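Local structure of cephalosporin acylase (Bacillus halodurans, 2NLZ) at residues D[255-260]-D[279-284]; D[273-278]-D[305-310]; D[444-449]-D[471-476]. The protein probably hydrolyses amide bonds as an acylase of the gamma-glutamyltranspeptidase family, whose members belong to the N-terminal nucleophile hydrolases. The protein carries 1 engineered substitution. All blocks are in the same frame, centred on the assembly; numbering follows the deposited sequence.

Contact 1: residues D[255-260]-D[279-284]; sequences ISIDYR and ALNIVK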
loop_
_atom_site.group_PDB
_atom_site.type_symbol
_atom_site.label_atom_id
_atom_site.label_comp_id
_atom_site.label_asym_id
_atom_site.label_seq_id
_atom_site.Cartn_x
_atom_site.Cartn_y
_atom_site.Cartn_z
ATOM N N ILE D 255 -22.304 -30.075 -16.815
ATOM C CA ILE D 255 -22.038 -29.363 -18.066
ATOM C C ILE D 255 -20.701 -28.634 -17.996
ATOM O O ILE D 255 -20.239 -28.264 -16.911
ATOM C CB ILE D 255 -23.153 -28.344 -18.382
ATOM C CG1 ILE D 255 -23.451 -27.469 -17.156
ATOM C CG2 ILE D 255 -24.409 -29.067 -18.886
ATOM C CD1 ILE D 255 -24.380 -26.306 -17.442
ATOM N N SER D 256 -20.085 -28.430 -19.157
ATOM C CA SER D 256 -18.771 -27.799 -19.213
ATOM C C SER D 256 -18.511 -26.937 -20.442
ATOM O O SER D 256 -19.335 -26.824 -21.352
ATOM C CB SER D 256 -17.654 -28.842 -19.085
ATOM O OG SER D 256 -17.526 -29.601 -20.267
ATOM N N ILE D 257 -17.329 -26.344 -20.437
ATOM C CA ILE D 257 -16.864 -25.447 -21.468
ATOM C C ILE D 257 -15.381 -25.748 -21.579
ATOM O O ILE D 257 -14.742 -26.066 -20.569
ATOM C CB ILE D 257 -17.116 -23.963 -21.045
ATOM C CG1 ILE D 257 -18.475 -23.474 -21.565
ATOM C CG2 ILE D 257 -15.964 -23.023 -21.461
ATOM C CD1 ILE D 257 -18.755 -23.802 -23.034
ATOM N N ASP D 258 -14.834 -25.698 -22.794
ATOM C CA ASP D 258 -13.389 -25.753 -22.949
ATOM C C ASP D 258 -12.856 -24.350 -22.758
ATOM O O ASP D 258 -13.125 -23.474 -23.574
ATOM C CB ASP D 258 -12.981 -26.286 -24.319
ATOM C CG ASP D 258 -11.478 -26.510 -24.435
ATOM O OD1 ASP D 258 -10.714 -25.519 -24.544
ATOM O OD2 ASP D 258 -11.059 -27.685 -24.429
ATOM N N TYR D 259 -12.129 -24.132 -21.667
ATOM C CA TYR D 259 -11.481 -22.841 -21.439
ATOM C C TYR D 259 -9.960 -22.975 -21.508
ATOM O O TYR D 259 -9.288 -23.281 -20.511
ATOM C CB TYR D 259 -11.936 -22.182 -20.125
ATOM C CG TYR D 259 -11.545 -20.724 -20.052
ATOM C CD1 TYR D 259 -12.270 -19.762 -20.744
ATOM C CD2 TYR D 259 -10.431 -20.314 -19.319
ATOM C CE1 TYR D 259 -11.906 -18.428 -20.707
ATOM C CE2 TYR D 259 -10.057 -18.986 -19.273
ATOM C CZ TYR D 259 -10.800 -18.041 -19.970
ATOM O OH TYR D 259 -10.447 -16.701 -19.941
ATOM N N ARG D 260 -9.443 -22.740 -22.717
ATOM C CA ARG D 260 -8.008 -22.730 -23.007
ATOM C C ARG D 260 -7.334 -24.043 -22.632
ATOM O O ARG D 260 -6.258 -24.046 -22.024
ATOM C CB ARG D 260 -7.323 -21.533 -22.332
ATOM C CG ARG D 260 -8.197 -20.301 -22.327
ATOM C CD ARG D 260 -7.405 -19.045 -22.275
ATOM N NE ARG D 260 -8.274 -17.883 -22.121
ATOM C CZ ARG D 260 -8.748 -17.168 -23.133
ATOM N NH1 ARG D 260 -8.440 -17.498 -24.380
ATOM N NH2 ARG D 260 -9.530 -16.123 -22.899
ATOM N N ALA D 279 -20.347 -16.863 -19.717
ATOM C CA ALA D 279 -19.420 -15.745 -19.576
ATOM C C ALA D 279 -18.010 -16.145 -20.004
ATOM O O ALA D 279 -17.410 -15.473 -20.842
ATOM C CB ALA D 279 -19.429 -15.196 -18.156
ATOM N N LEU D 280 -17.496 -17.248 -19.462
ATOM C CA LEU D 280 -16.178 -17.740 -19.879
ATOM C C LEU D 280 -16.107 -17.950 -21.388
ATOM O O LEU D 280 -15.065 -17.697 -22.008
ATOM C CB LEU D 280 -15.776 -19.036 -19.159
ATOM C CG LEU D 280 -14.881 -18.989 -17.911
ATOM C CD1 LEU D 280 -14.059 -17.704 -17.857
ATOM C CD2 LEU D 280 -15.692 -19.152 -16.638
ATOM N N ASN D 281 -17.227 -18.389 -21.964
ATOM C CA ASN D 281 -17.309 -18.692 -23.388
ATOM C C ASN D 281 -17.285 -17.436 -24.261
ATOM O O ASN D 281 -16.714 -17.434 -25.351
ATOM C CB ASN D 281 -18.568 -19.510 -23.667
ATOM C CG ASN D 281 -18.336 -20.602 -24.675
ATOM O OD1 ASN D 281 -17.235 -21.165 -24.767
ATOM N ND2 ASN D 281 -19.381 -20.924 -25.438
ATOM N N ILE D 282 -17.918 -16.375 -23.773
ATOM C CA ILE D 282 -17.825 -15.061 -24.397
ATOM C C ILE D 282 -16.388 -14.527 -24.297
ATOM O O ILE D 282 -15.795 -14.118 -25.289
ATOM C CB ILE D 282 -18.814 -14.062 -23.746
ATOM C CG1 ILE D 282 -20.263 -14.491 -23.994
ATOM C CG2 ILE D 282 -18.627 -12.685 -24.315
ATOM C CD1 ILE D 282 -21.283 -13.846 -23.062
ATOM N N VAL D 283 -15.821 -14.570 -23.097
ATOM C CA VAL D 283 -14.509 -13.981 -22.845
ATOM C C VAL D 283 -13.360 -14.774 -23.507
ATOM O O VAL D 283 -12.294 -14.227 -23.780
ATOM C CB VAL D 283 -14.286 -13.754 -21.316
ATOM C CG1 VAL D 283 -13.392 -14.831 -20.692
ATOM C CG2 VAL D 283 -13.713 -12.388 -21.067
ATOM N N LYS D 284 -13.619 -16.052 -23.779
ATOM C CA LYS D 284 -12.714 -16.992 -24.462
ATOM C C LYS D 284 -12.107 -16.465 -25.766
ATOM O O LYS D 284 -10.980 -16.810 -26.110
ATOM C CB LYS D 284 -13.521 -18.244 -24.796
ATOM C CG LYS D 284 -12.763 -19.512 -24.999
ATOM C CD LYS D 284 -13.724 -20.667 -24.736
ATOM C CE LYS D 284 -14.237 -21.336 -26.001
ATOM N NZ LYS D 284 -13.490 -22.601 -26.288
#
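Helix 274-283 lies against strand 250-259, a helix-on-sheet layer consistent with the alpha-beta-beta-alpha sandwich of N-terminal nucleophile hydrolases, with the Tyr259 ring packed between them. The short axes of 255-259 and 279-283 run nearly parallel, 23° apart and 8.8 Å at closest approach. With its CG anti to the backbone N (chi1 -166°), the Tyr259 ring reaches Leu280 and Val283 of the helix. Leu280 CD1 sits over one ring face, 4.0 Å from the centroid, in a CH-pi contact, while Arg260 CG covers the opposite face. At the ring edge, Val283 CG1 lies 3.6 Å from Tyr259 OH. Tyrosine suits this place because its ring is packed among aliphatic groups while its hydroxyl meets Asp457, which also forms a salt bridge with Arg260. Farther back along the strand, Ile257 CD1 rests 3.5 Å from Asn281 OD1, a van der Waals contact with the amide.

Polar bonds gather around Arg260 and Lys284. The Arg260 guanidinium gives a weak bond from NH1 to Lys284 O (3.1 Å), and its NH2 reaches Tyr259 OH at 3.2 Å. The Lys284 chain bends at chi3 and chi4, bringing its amine back to the strand, where Lys284 NZ donates to Asp258 O at 2.9 Å, tilted 19° from the carbonyl plane.

Contact 2: residues D[273-278]-D[305-310]; sequences GLVALE and KLAFVD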
loop_
_atom_site.group_PDB
_atom_site.type_symbol
_atom_site.label_atom_id
_atom_site.label_comp_id
_atom_site.label_asym_id
_atom_site.label_seq_id
_atom_site.Cartn_x
_atom_site.Cartn_y
_atom_site.Cartn_z
ATOM N N GLY D 273 -24.993 -22.120 -12.565
ATOM C CA GLY D 273 -23.602 -22.261 -12.999
ATOM C C GLY D 273 -23.396 -21.972 -14.472
ATOM O O GLY D 273 -22.324 -21.539 -14.893
ATOM N N LEU D 274 -24.446 -22.224 -15.248
ATOM C CA LEU D 274 -24.540 -21.860 -16.653
ATOM C C LEU D 274 -23.931 -20.481 -16.953
ATOM O O LEU D 274 -23.223 -20.317 -17.946
ATOM C CB LEU D 274 -26.022 -21.862 -17.037
ATOM C CG LEU D 274 -26.461 -21.969 -18.489
ATOM C CD1 LEU D 274 -26.250 -20.665 -19.240
ATOM C CD2 LEU D 274 -25.704 -23.092 -19.119
ATOM N N VAL D 275 -24.223 -19.508 -16.087
ATOM C CA VAL D 275 -23.801 -18.118 -16.266
ATOM C C VAL D 275 -22.291 -18.005 -16.334
ATOM O O VAL D 275 -21.755 -17.387 -17.248
ATOM C CB VAL D 275 -24.353 -17.203 -15.153
ATOM C CG1 VAL D 275 -23.810 -15.794 -15.296
ATOM C CG2 VAL D 275 -25.874 -17.185 -15.195
ATOM N N ALA D 276 -21.611 -18.620 -15.375
ATOM C CA ALA D 276 -20.150 -18.666 -15.376
ATOM C C ALA D 276 -19.633 -19.207 -16.695
ATOM O O ALA D 276 -18.795 -18.587 -17.338
ATOM C CB ALA D 276 -19.645 -19.525 -14.226
ATOM N N LEU D 277 -20.173 -20.360 -17.087
ATOM C CA LEU D 277 -19.829 -21.049 -18.333
ATOM C C LEU D 277 -19.995 -20.197 -19.604
ATOM O O LEU D 277 -19.074 -20.088 -20.420
ATOM C CB LEU D 277 -20.650 -22.335 -18.435
ATOM C CG LEU D 277 -19.966 -23.652 -18.062
ATOM C CD1 LEU D 277 -18.896 -23.473 -17.035
ATOM C CD2 LEU D 277 -20.975 -24.655 -17.572
ATOM N N GLU D 278 -21.166 -19.590 -19.758
ATOM C CA GLU D 278 -21.437 -18.710 -20.884
ATOM C C GLU D 278 -20.507 -17.486 -20.883
ATOM O O GLU D 278 -19.940 -17.126 -21.923
ATOM C CB GLU D 278 -22.904 -18.274 -20.878
ATOM C CG GLU D 278 -23.297 -17.420 -22.072
ATOM C CD GLU D 278 -24.703 -16.873 -21.959
ATOM O OE1 GLU D 278 -25.543 -17.474 -21.256
ATOM O OE2 GLU D 278 -24.969 -15.828 -22.574
ATOM N N LYS D 305 -21.685 -9.620 -17.614
ATOM C CA LYS D 305 -22.946 -8.904 -17.719
ATOM C C LYS D 305 -23.886 -9.550 -18.718
ATOM O O LYS D 305 -25.029 -9.833 -18.379
ATOM C CB LYS D 305 -22.715 -7.430 -18.053
ATOM C CG LYS D 305 -22.494 -6.568 -16.823
ATOM C CD LYS D 305 -21.692 -5.323 -17.144
ATOM C CE LYS D 305 -22.516 -4.289 -17.891
ATOM N NZ LYS D 305 -21.666 -3.153 -18.353
ATOM N N LEU D 306 -23.399 -9.816 -19.926
ATOM C CA LEU D 306 -24.248 -10.390 -20.973
ATOM C C LEU D 306 -24.782 -11.769 -20.597
ATOM O O LEU D 306 -25.967 -12.053 -20.767
ATOM C CB LEU D 306 -23.499 -10.450 -22.302
ATOM C CG LEU D 306 -23.017 -9.095 -22.838
ATOM C CD1 LEU D 306 -21.809 -9.265 -23.762
ATOM C CD2 LEU D 306 -24.161 -8.319 -23.518
ATOM N N ALA D 307 -23.896 -12.596 -20.054
ATOM C CA ALA D 307 -24.231 -13.938 -19.623
ATOM C C ALA D 307 -25.244 -13.958 -18.481
ATOM O O ALA D 307 -26.108 -14.840 -18.423
ATOM C CB ALA D 307 -22.962 -14.674 -19.213
ATOM N N PHE D 308 -25.137 -12.994 -17.572
ATOM C CA PHE D 308 -25.963 -13.012 -16.376
ATOM C C PHE D 308 -27.421 -12.682 -16.687
ATOM O O PHE D 308 -28.333 -13.261 -16.089
ATOM C CB PHE D 308 -25.409 -12.076 -15.300
ATOM C CG PHE D 308 -25.466 -12.648 -13.909
ATOM C CD1 PHE D 308 -26.652 -13.146 -13.387
ATOM C CD2 PHE D 308 -24.325 -12.679 -13.115
ATOM C CE1 PHE D 308 -26.705 -13.682 -12.097
ATOM C CE2 PHE D 308 -24.364 -13.209 -11.816
ATOM C CZ PHE D 308 -25.559 -13.716 -11.312
ATOM N N VAL D 309 -27.639 -11.766 -17.628
ATOM C CA VAL D 309 -29.004 -11.404 -18.004
ATOM C C VAL D 309 -29.629 -12.510 -18.864
ATOM O O VAL D 309 -30.856 -12.668 -18.908
ATOM C CB VAL D 309 -29.091 -10.022 -18.672
ATOM C CG1 VAL D 309 -30.498 -9.467 -18.516
ATOM C CG2 VAL D 309 -28.143 -9.071 -18.007
ATOM N N ASP D 310 -28.774 -13.291 -19.514
ATOM C CA ASP D 310 -29.212 -14.496 -20.196
ATOM C C ASP D 310 -29.626 -15.542 -19.203
ATOM O O ASP D 310 -30.732 -16.068 -19.289
ATOM C CB ASP D 310 -28.110 -15.057 -21.083
ATOM C CG ASP D 310 -28.062 -14.385 -22.422
ATOM O OD1 ASP D 310 -29.047 -13.700 -22.773
ATOM O OD2 ASP D 310 -27.049 -14.539 -23.126
#
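Asp310 OD2 is gripped by a salt bridge from Arg337 and a hydrogen bond with the Tyr333 hydroxyl, and across the contact it faces Glu278 OE2 at 2.5 Å, a separation too short to interpret at this resolution. The two carboxylates are nearly coplanar, their planes 28° apart, while the side chains that carry them meet at about a right angle. Glu278 crosses the interface as an extended chain (chi1 -176°), which suits a longer acid that must span from one helix to the other; the shorter aspartate already lies beside its partners. The neighbouring arginine would be expected to ease the cost of burying two acids together.

Ala307, Val275 and the Phe308 ring fill the rest of the interface. Ala307 is where the backbones come nearest, its CA 5.4 Å from Val275 CA, and the small alanine side chain suits this close approach: Ala307 CB touches Val275 O at 3.6 Å and lies 3.9 Å from Glu278 CD. Val275 sends CG1 over one face of the Phe308 ring, 4.1 Å from the centroid, in a CH-pi contact, and the same methyl is 3.7 Å from Phe308 CA.

The axes of 274-278 and 305-310 cross at 145°, so helices 274-283 and 294-314 run roughly antiparallel, a pairing consistent with a helical layer of the N-terminal nucleophile hydrolase sandwich. Helix 444-457 packs against both through Pro445, helix 331-338 supplies Tyr333 and Arg337 beside the acid pair, and strand 262-266 receives Ala276 and Leu277.

Contact 3: residues D[444-449]-D[471-476]; sequences QPQGHM and WQWTNG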
loop_
_atom_site.group_PDB
_atom_site.type_symbol
_atom_site.label_atom_id
_atom_site.label_comp_id
_atom_site.label_asym_id
_atom_site.label_seq_id
_atom_site.Cartn_x
_atom_site.Cartn_y
_atom_site.Cartn_z
ATOM N N GLN D 444 -21.923 -15.427 -7.103
ATOM C CA GLN D 444 -21.353 -16.754 -7.344
ATOM C C GLN D 444 -20.733 -16.991 -8.721
ATOM O O GLN D 444 -19.537 -17.307 -8.804
ATOM C CB GLN D 444 -22.316 -17.879 -6.915
ATOM C CG GLN D 444 -22.497 -17.925 -5.391
ATOM C CD GLN D 444 -22.894 -19.280 -4.851
ATOM O OE1 GLN D 444 -23.761 -19.380 -3.985
ATOM N NE2 GLN D 444 -22.258 -20.327 -5.348
ATOM N N PRO D 445 -21.510 -16.792 -9.803
ATOM C CA PRO D 445 -20.900 -17.006 -11.114
ATOM C C PRO D 445 -19.741 -16.041 -11.399
ATOM O O PRO D 445 -18.749 -16.435 -12.032
ATOM C CB PRO D 445 -22.057 -16.755 -12.081
ATOM C CG PRO D 445 -23.293 -16.900 -11.256
ATOM C CD PRO D 445 -22.919 -16.393 -9.917
ATOM N N GLN D 446 -19.869 -14.803 -10.915
ATOM C CA GLN D 446 -18.839 -13.783 -11.077
ATOM C C GLN D 446 -17.554 -14.193 -10.373
ATOM O O GLN D 446 -16.453 -14.013 -10.918
ATOM C CB GLN D 446 -19.343 -12.434 -10.579
ATOM C CG GLN D 446 -20.768 -12.136 -11.045
ATOM C CD GLN D 446 -21.194 -10.693 -10.813
ATOM O OE1 GLN D 446 -20.488 -9.741 -11.181
ATOM N NE2 GLN D 446 -22.372 -10.526 -10.210
ATOM N N GLY D 447 -17.704 -14.777 -9.184
ATOM C CA GLY D 447 -16.577 -15.345 -8.439
ATOM C C GLY D 447 -15.964 -16.570 -9.101
ATOM O O GLY D 447 -14.751 -16.782 -9.040
ATOM N N HIS D 448 -16.812 -17.373 -9.732
ATOM C CA HIS D 448 -16.360 -18.503 -10.533
ATOM C C HIS D 448 -15.553 -18.014 -11.745
ATOM O O HIS D 448 -14.511 -18.585 -12.077
ATOM C CB HIS D 448 -17.552 -19.338 -11.001
ATOM C CG HIS D 448 -18.065 -20.296 -9.972
ATOM N ND1 HIS D 448 -18.560 -21.538 -10.300
ATOM C CD2 HIS D 448 -18.153 -20.202 -8.623
ATOM C CE1 HIS D 448 -18.936 -22.166 -9.200
ATOM N NE2 HIS D 448 -18.708 -21.375 -8.169
ATOM N N MET D 449 -16.020 -16.954 -12.398
ATOM C CA MET D 449 -15.296 -16.435 -13.552
ATOM C C MET D 449 -13.947 -15.891 -13.124
ATOM O O MET D 449 -12.947 -16.091 -13.820
ATOM C CB MET D 449 -16.081 -15.346 -14.290
ATOM C CG MET D 449 -15.538 -15.095 -15.695
ATOM S SD MET D 449 -16.207 -13.719 -16.679
ATOM C CE MET D 449 -15.987 -12.406 -15.527
ATOM N N TRP D 471 -14.306 -7.852 -8.072
ATOM C CA TRP D 471 -15.372 -6.994 -8.540
ATOM C C TRP D 471 -16.662 -7.798 -8.588
ATOM O O TRP D 471 -16.622 -9.032 -8.653
ATOM C CB TRP D 471 -15.044 -6.462 -9.935
ATOM C CG TRP D 471 -14.736 -7.553 -10.899
ATOM C CD1 TRP D 471 -13.498 -8.039 -11.223
ATOM C CD2 TRP D 471 -15.682 -8.317 -11.658
ATOM N NE1 TRP D 471 -13.619 -9.055 -12.137
ATOM C CE2 TRP D 471 -14.950 -9.245 -12.416
ATOM C CE3 TRP D 471 -17.075 -8.304 -11.767
ATOM C CZ2 TRP D 471 -15.565 -10.154 -13.269
ATOM C CZ3 TRP D 471 -17.688 -9.216 -12.613
ATOM C CH2 TRP D 471 -16.935 -10.124 -13.353
ATOM N N GLN D 472 -17.799 -7.100 -8.552
ATOM C CA GLN D 472 -19.084 -7.726 -8.856
ATOM C C GLN D 472 -20.111 -6.769 -9.436
ATOM O O GLN D 472 -20.314 -5.676 -8.918
ATOM C CB GLN D 472 -19.658 -8.488 -7.659
ATOM C CG GLN D 472 -20.219 -7.666 -6.528
ATOM C CD GLN D 472 -21.027 -8.526 -5.582
ATOM O OE1 GLN D 472 -21.889 -9.299 -6.010
ATOM N NE2 GLN D 472 -20.746 -8.410 -4.290
ATOM N N TRP D 473 -20.746 -7.196 -10.527
ATOM C CA TRP D 473 -21.806 -6.429 -11.182
ATOM C C TRP D 473 -23.148 -6.626 -10.470
ATOM O O TRP D 473 -23.483 -7.742 -10.085
ATOM C CB TRP D 473 -21.917 -6.860 -12.647
ATOM C CG TRP D 473 -23.179 -6.459 -13.303
ATOM C CD1 TRP D 473 -23.453 -5.259 -13.868
ATOM C CD2 TRP D 473 -24.346 -7.257 -13.463
ATOM N NE1 TRP D 473 -24.722 -5.254 -14.381
ATOM C CE2 TRP D 473 -25.296 -6.472 -14.140
ATOM C CE3 TRP D 473 -24.685 -8.559 -13.092
ATOM C CZ2 TRP D 473 -26.566 -6.947 -14.460
ATOM C CZ3 TRP D 473 -25.948 -9.031 -13.413
ATOM C CH2 TRP D 473 -26.873 -8.224 -14.089
ATOM N N THR D 474 -23.913 -5.547 -10.310
ATOM C CA THR D 474 -25.244 -5.628 -9.686
ATOM C C THR D 474 -26.412 -5.277 -10.622
ATOM O O THR D 474 -27.211 -6.151 -10.958
ATOM C CB THR D 474 -25.358 -4.754 -8.408
ATOM O OG1 THR D 474 -25.101 -3.378 -8.731
ATOM C CG2 THR D 474 -24.392 -5.230 -7.328
ATOM N N ASN D 475 -26.509 -4.006 -11.032
ATOM C CA ASN D 475 -27.713 -3.487 -11.693
ATOM C C ASN D 475 -27.629 -3.404 -13.198
ATOM O O ASN D 475 -28.138 -4.265 -13.904
ATOM C CB ASN D 475 -28.085 -2.105 -11.152
ATOM C CG ASN D 475 -28.845 -2.173 -9.852
ATOM O OD1 ASN D 475 -29.384 -3.220 -9.490
ATOM N ND2 ASN D 475 -28.899 -1.051 -9.139
ATOM N N GLY D 476 -27.018 -2.343 -13.693
ATOM C CA GLY D 476 -26.979 -2.109 -15.122
ATOM C C GLY D 476 -25.544 -1.857 -15.497
ATOM O O GLY D 476 -24.849 -2.750 -15.992
#
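Gln446 and the backbone of Trp473 hold each other by two hydrogen bonds. Trp473 N donates to Gln446 OE1 at 2.6 Å, and Gln446 NE2 returns a bond to Trp473 O at 3.0 Å, nearly straight at 169°. Each donor lies in the plane of the carbonyl it meets, on a lone pair, and Trp473 O falls close to the amide plane of Gln446. The side-chain amide therefore reads both polar groups of one strand residue, much as a neighbouring strand would, and the two bonds restrain the rotation of the Gln446 amide about chi3. Glutamine suits the place since it offers a donor and an acceptor side by side at the end of a chain long enough to leave the helix. The chain, extended beyond CG, carries the amide out to the strand. Gln446 NE2 has a second acceptor in Phe442 O, just ahead of the helix.

Packing surrounds this buried pair. Gln446 OE1 also lies 3.4 Å from Gln472 CA, and the amide is turned 50° from the Trp471 ring. At the edge of that indole, near its plane, Met449 CE approaches CZ2 and CH2; a flexible thioether with a bend at chi3 lets the methyl meet the ring rim. Trp471 NE1 is satisfied by Gln300. Beyond the strand, Trp473 NE1 bonds to Gly476 O at 3.0 Å, tying the ring to the segment that follows.

The short axes of 444-449 and 471-473 cross at 139°. Strand 471-473 is an edge strand, within this chain, of a small mixed sheet with 478-481 and 499-502, and the glutamine amide, paired with the N-H and C=O of one strand residue, joins that edge to helix 444-457.

All three contacts are buried, and together they make a continuous cluster around helices 274-283, 294-314 and 444-457. Contacts 1 and 2 share helix 274-283, which turns one side to strand 250-259 and another to helix 294-314. Met449, in contact 3, packs on Ala279 and Leu280 of contact 1, while Phe308 and Lys305 of contact 2 touch Trp473. The chemistry changes with position: contact 1 has charged groups meeting carbonyls at its partly exposed end, contact 2 hides an acid pair between helices beside an arginine, and contact 3 uses a neutral amide to hold a strand of the separate small sheet.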